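PDB 2HUN: 336aa long hypothetical dTDP-glucose 4,6-dehydratase, which binds NAD(+) in a Rossmann-type fold and probably acts as a dTDP-glucose 4,6-dehydratase, a lyase of nucleotide-sugar metabolism. Local coordinates for residues R21-L24 against E25-D29; I92-P95 against E96-L99; G132-K136 against G137-E141; I196-S200 against L201-I205; Y298-D301 against E302-K306. All coordinates share one frame; numbering follows the deposited sequence.

Contact 1: residues R21-L24 against E25-D29; sequences RYIL and EKHPD
The last turn of helix 14-26 joins Y22 to K26 and I23 to H27 through backbone bonds of the i to i+4 kind, K26 N to Y22 O at 2.9 Å and H27 N to I23 O at 2.9 Å, before H27 leaves helical angles. E25 N makes the same step to R21 O at 3.0 Å. On one side of this turn the aliphatic part of K26 lies across a face of the Y22 ring. K26 CD sits 4.1 Å from the centroid of the Y22 ring in a CH-pi contact, displaced toward the rim, and K26 CE touches Y22 CE1 at 3.8 Å. A bend at chi2 (58°) lays CD over that face. A long, flexible side chain suits the spot, since its methylenes pack on the tyrosine although the residue as a whole is exposed. One residue further along, I23 CD1 meets H27 CD2 at 3.7 Å. The polar ends of both rings turn to the same residue outside the segments: Y22 OH and H27 NE2 bond the two carboxylate oxygens of E228, on helix 220-233. R21 forms a salt bridge with D49, while I23 and L24 pack on V32. This is the C-terminal end of the first helix of a Rossmann beta-alpha-beta unit, strand 5-9, helix 14-26 and strand 31-36.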
loop_
_atom_site.group_PDB
_atom_site.type_symbol
_atom_site.label_atom_id
_atom_site.label_comp_id
_atom_site.label_asym_id
_atom_site.label_seq_id
_atom_site.Cartn_x
_atom_site.Cartn_y
_atom_site.Cartn_z
ATOM N N ARG A 21 -20.659 3.724 -21.071
ATOM C CA ARG A 21 -21.893 4.189 -21.706
ATOM C C ARG A 21 -22.003 5.713 -21.565
ATOM O O ARG A 21 -22.312 6.428 -22.524
ATOM C CB ARG A 21 -23.112 3.516 -21.062
ATOM C CG ARG A 21 -24.425 3.745 -21.817
ATOM C CD ARG A 21 -25.545 2.868 -21.258
ATOM N NE ARG A 21 -25.211 1.443 -21.290
ATOM C CZ ARG A 21 -25.402 0.645 -22.343
ATOM N NH1 ARG A 21 -25.929 1.123 -23.463
ATOM N NH2 ARG A 21 -25.064 -0.638 -22.274
ATOM N N TYR A 22 -21.744 6.201 -20.356
ATOM C CA TYR A 22 -21.797 7.632 -20.077
ATOM C C TYR A 22 -20.805 8.395 -20.965
ATOM O O TYR A 22 -21.162 9.355 -21.647
ATOM C CB TYR A 22 -21.458 7.877 -18.605
ATOM C CG TYR A 22 -21.377 9.333 -18.221
ATOM C CD1 TYR A 22 -22.512 10.028 -17.813
ATOM C CD2 TYR A 22 -20.156 10.016 -18.258
ATOM C CE1 TYR A 22 -22.436 11.376 -17.445
ATOM C CE2 TYR A 22 -20.070 11.358 -17.896
ATOM C CZ TYR A 22 -21.212 12.030 -17.491
ATOM O OH TYR A 22 -21.136 13.354 -17.132
ATOM N N ILE A 23 -19.551 7.963 -20.945
ATOM C CA ILE A 23 -18.510 8.611 -21.733
ATOM C C ILE A 23 -18.817 8.701 -23.228
ATOM O O ILE A 23 -18.698 9.772 -23.824
ATOM C CB ILE A 23 -17.150 7.902 -21.520
ATOM C CG1 ILE A 23 -16.483 8.459 -20.258
ATOM C CG2 ILE A 23 -16.262 8.051 -22.746
ATOM C CD1 ILE A 23 -16.438 9.986 -20.196
ATOM N N LEU A 24 -19.209 7.584 -23.836
ATOM C CA LEU A 24 -19.518 7.582 -25.263
ATOM C C LEU A 24 -20.757 8.413 -25.571
ATOM O O LEU A 24 -20.890 8.966 -26.660
ATOM C CB LEU A 24 -19.713 6.147 -25.767
ATOM C CG LEU A 24 -18.447 5.288 -25.760
ATOM C CD1 LEU A 24 -18.772 3.868 -26.194
ATOM C CD2 LEU A 24 -17.413 5.911 -26.683
ATOM N N GLU A 25 -21.659 8.513 -24.605
ATOM C CA GLU A 25 -22.873 9.283 -24.802
ATOM C C GLU A 25 -22.611 10.780 -24.717
ATOM O O GLU A 25 -23.146 11.551 -25.507
ATOM C CB GLU A 25 -23.918 8.874 -23.768
ATOM C CG GLU A 25 -25.287 9.465 -24.004
ATOM C CD GLU A 25 -26.356 8.772 -23.184
ATOM O OE1 GLU A 25 -26.434 7.523 -23.248
ATOM O OE2 GLU A 25 -27.115 9.472 -22.480
ATOM N N LYS A 26 -21.777 11.189 -23.766
ATOM C CA LYS A 26 -21.463 12.607 -23.579
ATOM C C LYS A 26 -20.387 13.169 -24.500
ATOM O O LYS A 26 -20.325 14.378 -24.716
ATOM C CB LYS A 26 -21.048 12.867 -22.130
ATOM C CG LYS A 26 -22.200 13.227 -21.208
ATOM C CD LYS A 26 -23.264 12.142 -21.178
ATOM C CE LYS A 26 -24.478 12.603 -20.385
ATOM N NZ LYS A 26 -25.069 13.833 -20.979
ATOM N N HIS A 27 -19.537 12.302 -25.039
ATOM C CA HIS A 27 -18.458 12.754 -25.908
ATOM C C HIS A 27 -18.484 12.065 -27.270
ATOM O O HIS A 27 -17.849 11.033 -27.463
ATOM C CB HIS A 27 -17.118 12.503 -25.218
ATOM C CG HIS A 27 -16.971 13.212 -23.906
ATOM N ND1 HIS A 27 -16.817 14.578 -23.812
ATOM C CD2 HIS A 27 -16.972 12.745 -22.636
ATOM C CE1 HIS A 27 -16.729 14.922 -22.540
ATOM N NE2 HIS A 27 -16.820 13.828 -21.806
ATOM N N PRO A 28 -19.206 12.652 -28.242
ATOM C CA PRO A 28 -19.355 12.138 -29.610
ATOM C C PRO A 28 -18.060 11.728 -30.310
ATOM O O PRO A 28 -18.045 10.764 -31.072
ATOM C CB PRO A 28 -20.029 13.292 -30.346
ATOM C CG PRO A 28 -20.761 14.027 -29.281
ATOM C CD PRO A 28 -19.849 13.971 -28.101
ATOM N N ASP A 29 -16.978 12.457 -30.054
ATOM C CA ASP A 29 -15.702 12.170 -30.705
ATOM C C ASP A 29 -14.686 11.358 -29.920
ATOM O O ASP A 29 -13.580 11.105 -30.404
ATOM C CB ASP A 29 -15.050 13.475 -31.165
ATOM C CG ASP A 29 -15.758 14.084 -32.359
ATOM O OD1 ASP A 29 -15.931 13.370 -33.369
ATOM O OD2 ASP A 29 -16.139 15.268 -32.294
#

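Contact 2: residues I92-P95 against E96-L99; sequences ISSP and EIFL
S94 and E96 meet through their side chains at the break between two helices, S94 OG donating to E96 OE1 at 2.6 Å. A bend at chi2 (94°) brings OE1 back over the S94-P95 peptide, and the hydroxyl meets it 54° out of the carboxylate plane. E96 OE1 also lies 3.1 Å from P95 CD. The carbonyl of P95 starts the next helix: L99 N gives P95 O a straight bond of 3.0 Å, and F98 N adds a weak one at 2.7 Å. S94 O receives a long, weak bond from I97 N at 3.5 Å. Proline has no N-H to offer, which suits a first turn, where an amide would find no carbonyl one turn back. The F98 ring turns its edge to P95 O, and F98 CD1 comes within 3.6 Å of S94 O, so weakly polar C-H groups face the carbonyl oxygens. Across the dimer, I92 O accepts from Y169 OH of the second subunit, and P95 packs on W165 of that subunit. Within the chain the short link S94-P95 joins helix 88-93 to helix 96-116, with P95 against P150 and F98 against the NAD(+)-binding Y151 of helix 150-168.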
loop_
_atom_site.group_PDB
_atom_site.type_symbol
_atom_site.label_atom_id
_atom_site.label_comp_id
_atom_site.label_asym_id
_atom_site.label_seq_id
_atom_site.Cartn_x
_atom_site.Cartn_y
_atom_site.Cartn_z
ATOM N N ILE A 92 -10.281 -13.326 1.633
ATOM C CA ILE A 92 -9.827 -13.952 2.869
ATOM C C ILE A 92 -9.457 -15.418 2.630
ATOM O O ILE A 92 -8.523 -15.934 3.238
ATOM C CB ILE A 92 -10.912 -13.861 3.964
ATOM C CG1 ILE A 92 -11.181 -12.388 4.281
ATOM C CG2 ILE A 92 -10.468 -14.617 5.223
ATOM C CD1 ILE A 92 -12.310 -12.149 5.251
ATOM N N SER A 93 -10.183 -16.075 1.729
ATOM C CA SER A 93 -9.938 -17.481 1.404
ATOM C C SER A 93 -8.726 -17.665 0.495
ATOM O O SER A 93 -7.865 -18.498 0.759
ATOM C CB SER A 93 -11.169 -18.085 0.724
ATOM O OG SER A 93 -12.338 -17.852 1.489
ATOM N N SER A 94 -8.672 -16.895 -0.585
ATOM C CA SER A 94 -7.554 -16.987 -1.520
ATOM C C SER A 94 -7.093 -15.589 -1.925
ATOM O O SER A 94 -7.506 -15.058 -2.959
ATOM C CB SER A 94 -7.959 -17.778 -2.768
ATOM O OG SER A 94 -6.836 -17.976 -3.616
ATOM N N PRO A 95 -6.222 -14.979 -1.107
ATOM C CA PRO A 95 -5.703 -13.636 -1.372
ATOM C C PRO A 95 -4.858 -13.531 -2.639
ATOM O O PRO A 95 -4.743 -12.450 -3.212
ATOM C CB PRO A 95 -4.905 -13.320 -0.107
ATOM C CG PRO A 95 -4.378 -14.662 0.289
ATOM C CD PRO A 95 -5.593 -15.556 0.096
ATOM N N GLU A 96 -4.280 -14.648 -3.079
ATOM C CA GLU A 96 -3.438 -14.638 -4.270
ATOM C C GLU A 96 -4.134 -13.931 -5.415
ATOM O O GLU A 96 -3.547 -13.102 -6.104
ATOM C CB GLU A 96 -3.093 -16.060 -4.711
ATOM C CG GLU A 96 -2.609 -16.959 -3.603
ATOM C CD GLU A 96 -3.727 -17.784 -2.995
ATOM O OE1 GLU A 96 -4.657 -17.204 -2.398
ATOM O OE2 GLU A 96 -3.672 -19.025 -3.125
ATOM N N ILE A 97 -5.400 -14.271 -5.608
ATOM C CA ILE A 97 -6.201 -13.682 -6.665
ATOM C C ILE A 97 -6.176 -12.156 -6.576
ATOM O O ILE A 97 -6.112 -11.460 -7.590
ATOM C CB ILE A 97 -7.665 -14.186 -6.565
ATOM C CG1 ILE A 97 -7.700 -15.706 -6.760
ATOM C CG2 ILE A 97 -8.529 -13.511 -7.598
ATOM C CD1 ILE A 97 -9.084 -16.321 -6.635
ATOM N N PHE A 98 -6.210 -11.634 -5.359
ATOM C CA PHE A 98 -6.230 -10.186 -5.188
ATOM C C PHE A 98 -4.869 -9.517 -5.359
ATOM O O PHE A 98 -4.783 -8.425 -5.923
ATOM C CB PHE A 98 -6.885 -9.864 -3.847
ATOM C CG PHE A 98 -8.310 -10.347 -3.770
ATOM C CD1 PHE A 98 -8.590 -11.709 -3.754
ATOM C CD2 PHE A 98 -9.368 -9.451 -3.798
ATOM C CE1 PHE A 98 -9.907 -12.171 -3.776
ATOM C CE2 PHE A 98 -10.681 -9.901 -3.817
ATOM C CZ PHE A 98 -10.951 -11.265 -3.807
ATOM N N LEU A 99 -3.811 -10.179 -4.902
ATOM C CA LEU A 99 -2.461 -9.643 -5.056
ATOM C C LEU A 99 -2.182 -9.500 -6.552
ATOM O O LEU A 99 -1.659 -8.482 -7.011
ATOM C CB LEU A 99 -1.425 -10.596 -4.448
ATOM C CG LEU A 99 0.048 -10.215 -4.648
ATOM C CD1 LEU A 99 0.414 -9.084 -3.701
ATOM C CD2 LEU A 99 0.933 -11.428 -4.385
#

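Contact 3: residues G132-K136 against G137-E141; sequences GDILK and GSFTE
Residues 132-136 run out and 137-139 run back, their end-to-end directions 151° apart, so that the chain doubles over around K136 and G137. G137 has a positive phi, and a side chain there would collide with the carbonyl O of K136, so glycine fits the bend. Between the arms, I134 and F139 approach from opposite directions. I134 CD1 stands over the centre of the phenyl face, 4.2 Å from the F139 centroid and only 10° off the ring normal, in a CH-pi contact. With CG1 anti to the backbone N (chi1 171°), the isoleucine carries this methyl over the ring, and I134 CD1 also lies 3.6 Å from G137 C. I134 CB meets F139 CE2 at 3.4 Å, a close fit that suits a beta-branched residue. D133 O lies at the ring edge, 3.5 Å from F139 CZ, while the Y131 ring meets that of F139 with the planes nearly parallel. R280 NH1 bonds I134 O and G137 O, tying both arms to one guanidinium. This irregular loop between strand 121-127 and helix 150-168 doubles back over an Ile-Phe pair, held by backbone bonds from I134 to R280 and from F139 to S282 and D284.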
loop_
_atom_site.group_PDB
_atom_site.type_symbol
_atom_site.label_atom_id
_atom_site.label_comp_id
_atom_site.label_asym_id
_atom_site.label_seq_id
_atom_site.Cartn_x
_atom_site.Cartn_y
_atom_site.Cartn_z
ATOM N N GLY A 132 -10.207 1.690 6.440
ATOM C CA GLY A 132 -10.703 0.929 7.573
ATOM C C GLY A 132 -11.909 1.642 8.160
ATOM O O GLY A 132 -12.335 2.674 7.635
ATOM N N ASP A 133 -12.455 1.132 9.255
ATOM C CA ASP A 133 -13.647 1.753 9.833
ATOM C C ASP A 133 -13.393 2.965 10.716
ATOM O O ASP A 133 -12.260 3.250 11.092
ATOM C CB ASP A 133 -14.439 0.707 10.621
ATOM C CG ASP A 133 -13.688 0.200 11.826
ATOM O OD1 ASP A 133 -12.586 -0.357 11.645
ATOM O OD2 ASP A 133 -14.201 0.359 12.955
ATOM N N ILE A 134 -14.468 3.675 11.043
ATOM C CA ILE A 134 -14.385 4.861 11.884
ATOM C C ILE A 134 -15.754 5.101 12.527
ATOM O O ILE A 134 -16.761 5.291 11.838
ATOM C CB ILE A 134 -13.950 6.099 11.050
ATOM C CG1 ILE A 134 -14.074 7.376 11.888
ATOM C CG2 ILE A 134 -14.792 6.195 9.791
ATOM C CD1 ILE A 134 -13.408 8.577 11.251
ATOM N N LEU A 135 -15.785 5.073 13.853
ATOM C CA LEU A 135 -17.029 5.268 14.591
ATOM C C LEU A 135 -17.625 6.661 14.444
ATOM O O LEU A 135 -18.838 6.811 14.314
ATOM C CB LEU A 135 -16.808 4.949 16.071
ATOM C CG LEU A 135 -16.830 3.462 16.452
ATOM C CD1 LEU A 135 -15.941 2.641 15.522
ATOM C CD2 LEU A 135 -16.370 3.325 17.899
ATOM N N LYS A 136 -16.782 7.683 14.460
ATOM C CA LYS A 136 -17.281 9.044 14.332
ATOM C C LYS A 136 -16.357 9.906 13.469
ATOM O O LYS A 136 -15.137 9.830 13.581
ATOM C CB LYS A 136 -17.447 9.666 15.718
ATOM C CG LYS A 136 -18.196 10.987 15.729
ATOM C CD LYS A 136 -18.217 11.590 17.133
ATOM C CE LYS A 136 -18.833 12.983 17.129
ATOM N NZ LYS A 136 -18.674 13.662 18.443
ATOM N N GLY A 137 -16.953 10.726 12.607
ATOM C CA GLY A 137 -16.165 11.576 11.731
ATOM C C GLY A 137 -15.961 10.937 10.368
ATOM O O GLY A 137 -16.640 9.971 10.026
ATOM N N SER A 138 -15.031 11.481 9.587
ATOM C CA SER A 138 -14.751 10.976 8.248
ATOM C C SER A 138 -13.276 11.126 7.910
ATOM O O SER A 138 -12.635 12.082 8.336
ATOM C CB SER A 138 -15.577 11.739 7.208
ATOM O OG SER A 138 -16.967 11.586 7.428
ATOM N N PHE A 139 -12.758 10.181 7.129
ATOM C CA PHE A 139 -11.359 10.176 6.716
ATOM C C PHE A 139 -11.075 11.124 5.554
ATOM O O PHE A 139 -11.856 11.213 4.597
ATOM C CB PHE A 139 -10.939 8.757 6.293
ATOM C CG PHE A 139 -10.836 7.777 7.433
ATOM C CD1 PHE A 139 -9.838 7.908 8.392
ATOM C CD2 PHE A 139 -11.720 6.704 7.531
ATOM C CE1 PHE A 139 -9.719 6.987 9.431
ATOM C CE2 PHE A 139 -11.609 5.774 8.570
ATOM C CZ PHE A 139 -10.608 5.916 9.519
ATOM N N THR A 140 -9.954 11.837 5.634
ATOM C CA THR A 140 -9.576 12.726 4.549
ATOM C C THR A 140 -8.451 11.998 3.827
ATOM O O THR A 140 -7.926 11.000 4.328
ATOM C CB THR A 140 -9.030 14.077 5.031
ATOM O OG1 THR A 140 -7.682 13.908 5.467
ATOM C CG2 THR A 140 -9.873 14.630 6.178
ATOM N N GLU A 141 -8.089 12.496 2.654
ATOM C CA GLU A 141 -7.025 11.888 1.864
ATOM C C GLU A 141 -5.674 12.005 2.574
ATOM O O GLU A 141 -4.692 11.404 2.141
ATOM C CB GLU A 141 -6.953 12.547 0.474
ATOM C CG GLU A 141 -8.244 12.456 -0.340
ATOM C CD GLU A 141 -9.269 13.531 0.011
ATOM O OE1 GLU A 141 -9.070 14.278 0.986
ATOM O OE2 GLU A 141 -10.290 13.624 -0.695
#

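Contact 4: residues I196-S200 against L201-I205; sequences IIRAS and LGLKI
R198 O is gripped by two backbone amides, L203 N at 2.9 Å and L201 N at 3.0 Å, which reach it from opposite faces of its carbonyl plane. With G202 N bonding A199 O at 3.0 Å, the L203 bond forms a Schellman motif that ends helix 191-200. G202 holds the positive phi (59°) the motif needs here, one that glycine adopts without strain. The R198 side chain reaches the same outgoing chain further on. R198 NH2 donates to K204 O at 2.6 Å; the nitrogen lies in the carbonyl plane and the oxygen in the guanidinium plane, and NE adds a weak bond to that oxygen. A bend at chi3 (67°) turns the group that way, while L203 lies over one guanidinium face and L203 CB touches R198 CB at 3.9 Å. Arginine suits this place because its N-H groups can serve separate carbonyls: NH1 bonds I326 O and H328 O. S200 OG donates to I197 O at 2.7 Å, giving its proton an acceptor within the last turn. A199 CB meets I205 CD1 as the chain enters strand 205-208, which pairs with strand 268-271; helix 250-260 packs on A199 and I205, helix 300-313 on I196 and S200.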
loop_
_atom_site.group_PDB
_atom_site.type_symbol
_atom_site.label_atom_id
_atom_site.label_comp_id
_atom_site.label_asym_id
_atom_site.label_seq_id
_atom_site.Cartn_x
_atom_site.Cartn_y
_atom_site.Cartn_z
ATOM N N ILE A 196 -34.995 -4.603 -4.395
ATOM C CA ILE A 196 -35.946 -4.248 -5.446
ATOM C C ILE A 196 -36.554 -5.501 -6.073
ATOM O O ILE A 196 -37.775 -5.624 -6.185
ATOM C CB ILE A 196 -35.267 -3.425 -6.560
ATOM C CG1 ILE A 196 -34.804 -2.075 -6.005
ATOM C CG2 ILE A 196 -36.236 -3.215 -7.714
ATOM C CD1 ILE A 196 -33.897 -1.316 -6.940
ATOM N N ILE A 197 -35.691 -6.425 -6.485
ATOM C CA ILE A 197 -36.126 -7.672 -7.096
ATOM C C ILE A 197 -37.092 -8.454 -6.201
ATOM O O ILE A 197 -38.207 -8.787 -6.613
ATOM C CB ILE A 197 -34.908 -8.559 -7.433
ATOM C CG1 ILE A 197 -34.118 -7.925 -8.583
ATOM C CG2 ILE A 197 -35.363 -9.971 -7.787
ATOM C CD1 ILE A 197 -32.810 -8.620 -8.900
ATOM N N ARG A 198 -36.666 -8.744 -4.978
ATOM C CA ARG A 198 -37.504 -9.488 -4.047
ATOM C C ARG A 198 -38.831 -8.793 -3.744
ATOM O O ARG A 198 -39.871 -9.445 -3.683
ATOM C CB ARG A 198 -36.749 -9.749 -2.740
ATOM C CG ARG A 198 -35.635 -10.785 -2.865
ATOM C CD ARG A 198 -34.863 -10.933 -1.553
ATOM N NE ARG A 198 -35.671 -11.517 -0.483
ATOM C CZ ARG A 198 -35.910 -12.819 -0.346
ATOM N NH1 ARG A 198 -35.401 -13.689 -1.213
ATOM N NH2 ARG A 198 -36.661 -13.253 0.660
ATOM N N ALA A 199 -38.800 -7.477 -3.563
ATOM C CA ALA A 199 -40.017 -6.734 -3.263
ATOM C C ALA A 199 -41.000 -6.787 -4.430
ATOM O O ALA A 199 -42.210 -6.887 -4.228
ATOM C CB ALA A 199 -39.682 -5.287 -2.924
ATOM N N SER A 200 -40.484 -6.714 -5.653
ATOM C CA SER A 200 -41.350 -6.761 -6.826
ATOM C C SER A 200 -41.994 -8.144 -6.936
ATOM O O SER A 200 -42.970 -8.326 -7.666
ATOM C CB SER A 200 -40.553 -6.466 -8.100
ATOM O OG SER A 200 -39.693 -7.546 -8.428
ATOM N N LEU A 201 -41.436 -9.109 -6.207
ATOM C CA LEU A 201 -41.936 -10.480 -6.210
ATOM C C LEU A 201 -42.656 -10.829 -4.911
ATOM O O LEU A 201 -42.881 -12.005 -4.612
ATOM C CB LEU A 201 -40.783 -11.462 -6.421
ATOM C CG LEU A 201 -40.165 -11.498 -7.819
ATOM C CD1 LEU A 201 -38.918 -12.370 -7.804
ATOM C CD2 LEU A 201 -41.189 -12.029 -8.815
ATOM N N GLY A 202 -43.005 -9.806 -4.139
ATOM C CA GLY A 202 -43.696 -10.031 -2.884
ATOM C C GLY A 202 -42.943 -10.896 -1.887
ATOM O O GLY A 202 -43.558 -11.497 -1.006
ATOM N N LEU A 203 -41.619 -10.965 -2.016
ATOM C CA LEU A 203 -40.809 -11.767 -1.102
ATOM C C LEU A 203 -40.383 -10.944 0.110
ATOM O O LEU A 203 -40.207 -9.727 0.020
ATOM C CB LEU A 203 -39.568 -12.317 -1.817
ATOM C CG LEU A 203 -39.812 -13.217 -3.032
ATOM C CD1 LEU A 203 -38.486 -13.651 -3.641
ATOM C CD2 LEU A 203 -40.621 -14.435 -2.610
ATOM N N LYS A 204 -40.225 -11.618 1.245
ATOM C CA LYS A 204 -39.821 -10.967 2.483
ATOM C C LYS A 204 -38.388 -10.453 2.392
ATOM O O LYS A 204 -37.487 -11.164 1.949
ATOM C CB LYS A 204 -39.928 -11.944 3.657
ATOM C CG LYS A 204 -41.342 -12.420 3.972
ATOM C CD LYS A 204 -42.225 -11.280 4.451
ATOM C CE LYS A 204 -43.622 -11.773 4.812
ATOM N NZ LYS A 204 -44.508 -10.661 5.263
ATOM N N ILE A 205 -38.187 -9.211 2.811
ATOM C CA ILE A 205 -36.868 -8.602 2.798
ATOM C C ILE A 205 -36.293 -8.750 4.207
ATOM O O ILE A 205 -36.761 -8.114 5.145
ATOM C CB ILE A 205 -36.968 -7.104 2.435
ATOM C CG1 ILE A 205 -37.478 -6.959 0.998
ATOM C CG2 ILE A 205 -35.617 -6.423 2.620
ATOM C CD1 ILE A 205 -37.996 -5.571 0.665
#

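Contact 5: residues Y298-D301 against E302-K306; sequences YTFD and EGIKK
A capping box opens helix 300-313, with T299 and E302 each bonding the other's backbone amide. T299 OG1 accepts from E302 N at 3.2 Å, and E302 OE1 accepts from T299 N at 2.9 Å through its anti lone pair. The threonine hydroxyl faces into the first turn because it stands between the backbone N and the carbonyl carbon (chi1 58°), and the extended glutamate reaches back beside it. Threonine and glutamate are well suited to these places: a short hydroxyl can meet an amide that has no carbonyl one turn earlier, and the longer acid spans three residues. Such a box marks the N-terminus of an alpha helix, and regular bonding follows at once, G303 N to T299 O at 3.0 Å and I304 N to F300 O at 2.9 Å. On the buried side, I304 CG1 lies over a face of the F300 ring, 3.7 Å from its centroid in a CH-pi contact, and both residues also pack on helix 250-260. D301 forms a salt bridge with R259. Toward helix 220-233, Y298 and K306 cross at about a right angle, K306 CD coming to 4.1 Å from Y298 CE1, while Y298 OH bonds E221 and its backbone N bonds D222.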
loop_
_atom_site.group_PDB
_atom_site.type_symbol
_atom_site.label_atom_id
_atom_site.label_comp_id
_atom_site.label_asym_id
_atom_site.label_seq_id
_atom_site.Cartn_x
_atom_site.Cartn_y
_atom_site.Cartn_z
ATOM N N TYR A 298 -27.736 13.741 -8.158
ATOM C CA TYR A 298 -28.968 13.097 -7.724
ATOM C C TYR A 298 -29.007 12.916 -6.211
ATOM O O TYR A 298 -27.974 12.677 -5.583
ATOM C CB TYR A 298 -29.080 11.712 -8.369
ATOM C CG TYR A 298 -28.898 11.691 -9.870
ATOM C CD1 TYR A 298 -29.898 12.161 -10.726
ATOM C CD2 TYR A 298 -27.720 11.210 -10.436
ATOM C CE1 TYR A 298 -29.724 12.150 -12.109
ATOM C CE2 TYR A 298 -27.535 11.196 -11.817
ATOM C CZ TYR A 298 -28.537 11.666 -12.645
ATOM O OH TYR A 298 -28.346 11.655 -14.007
ATOM N N THR A 299 -30.198 13.034 -5.629
ATOM C CA THR A 299 -30.352 12.814 -4.195
ATOM C C THR A 299 -30.480 11.298 -4.065
ATOM O O THR A 299 -30.585 10.606 -5.072
ATOM C CB THR A 299 -31.634 13.468 -3.644
ATOM O OG1 THR A 299 -32.773 12.945 -4.334
ATOM C CG2 THR A 299 -31.585 14.981 -3.832
ATOM N N PHE A 300 -30.458 10.777 -2.845
ATOM C CA PHE A 300 -30.581 9.339 -2.662
ATOM C C PHE A 300 -31.920 8.865 -3.235
ATOM O O PHE A 300 -31.989 7.828 -3.902
ATOM C CB PHE A 300 -30.490 8.977 -1.180
ATOM C CG PHE A 300 -30.497 7.496 -0.920
ATOM C CD1 PHE A 300 -29.468 6.687 -1.394
ATOM C CD2 PHE A 300 -31.539 6.906 -0.215
ATOM C CE1 PHE A 300 -29.476 5.314 -1.167
ATOM C CE2 PHE A 300 -31.554 5.532 0.015
ATOM C CZ PHE A 300 -30.519 4.736 -0.462
ATOM N N ASP A 301 -32.974 9.637 -2.978
ATOM C CA ASP A 301 -34.314 9.316 -3.471
ATOM C C ASP A 301 -34.376 9.248 -4.992
ATOM O O ASP A 301 -34.994 8.345 -5.560
ATOM C CB ASP A 301 -35.323 10.356 -2.977
ATOM C CG ASP A 301 -35.922 9.996 -1.633
ATOM O OD1 ASP A 301 -35.158 9.697 -0.693
ATOM O OD2 ASP A 301 -37.162 10.018 -1.518
ATOM N N GLU A 302 -33.745 10.213 -5.652
ATOM C CA GLU A 302 -33.745 10.239 -7.106
ATOM C C GLU A 302 -32.946 9.059 -7.655
ATOM O O GLU A 302 -33.346 8.428 -8.631
ATOM C CB GLU A 302 -33.157 11.561 -7.615
ATOM C CG GLU A 302 -33.991 12.789 -7.255
ATOM C CD GLU A 302 -33.353 14.088 -7.712
ATOM O OE1 GLU A 302 -32.184 14.330 -7.356
ATOM O OE2 GLU A 302 -34.017 14.871 -8.423
ATOM N N GLY A 303 -31.824 8.756 -7.011
ATOM C CA GLY A 303 -30.986 7.658 -7.459
ATOM C C GLY A 303 -31.630 6.296 -7.277
ATOM O O GLY A 303 -31.454 5.406 -8.112
ATOM N N ILE A 304 -32.359 6.130 -6.175
ATOM C CA ILE A 304 -33.039 4.869 -5.881
ATOM C C ILE A 304 -34.211 4.685 -6.842
ATOM O O ILE A 304 -34.464 3.585 -7.329
ATOM C CB ILE A 304 -33.547 4.845 -4.418
ATOM C CG1 ILE A 304 -32.371 4.608 -3.469
ATOM C CG2 ILE A 304 -34.601 3.760 -4.234
ATOM C CD1 ILE A 304 -31.678 3.255 -3.666
ATOM N N LYS A 305 -34.914 5.781 -7.110
ATOM C CA LYS A 305 -36.050 5.782 -8.022
ATOM C C LYS A 305 -35.575 5.367 -9.415
ATOM O O LYS A 305 -36.211 4.553 -10.080
ATOM C CB LYS A 305 -36.666 7.183 -8.076
ATOM C CG LYS A 305 -37.918 7.312 -8.932
ATOM C CD LYS A 305 -39.151 6.782 -8.213
ATOM C CE LYS A 305 -40.231 7.860 -8.079
ATOM N NZ LYS A 305 -39.849 8.982 -7.162
ATOM N N LYS A 306 -34.451 5.929 -9.855
ATOM C CA LYS A 306 -33.906 5.599 -11.167
ATOM C C LYS A 306 -33.445 4.147 -11.182
ATOM O O LYS A 306 -33.529 3.471 -12.203
ATOM C CB LYS A 306 -32.728 6.517 -11.518
ATOM C CG LYS A 306 -33.116 7.969 -11.749
ATOM C CD LYS A 306 -31.970 8.778 -12.345
ATOM C CE LYS A 306 -31.481 8.157 -13.646
ATOM N NZ LYS A 306 -31.162 9.184 -14.664
#

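All five contacts are local, and each mixes buried with exposed residues, so none is wholly core or wholly surface. Contacts 1 and 4 finish helices, the first by passing into a loop at H27 and the second with a glycine-bearing cap, whereas contacts 2 and 5 begin them with different serine or threonine to glutamate pairings. Contact 3 has no helix; within it an Ile-Phe pair does the packing, and polar bonds come from R280. Helix 220-233 touches contacts 1 and 5, whose nearest atoms are about 7 Å apart; helix 250-260 touches contacts 4 and 5, about 5 Å apart. Contact 2 lies closest to the bound NAD and meets the second subunit, while contact 4 is remote from the annotated sites.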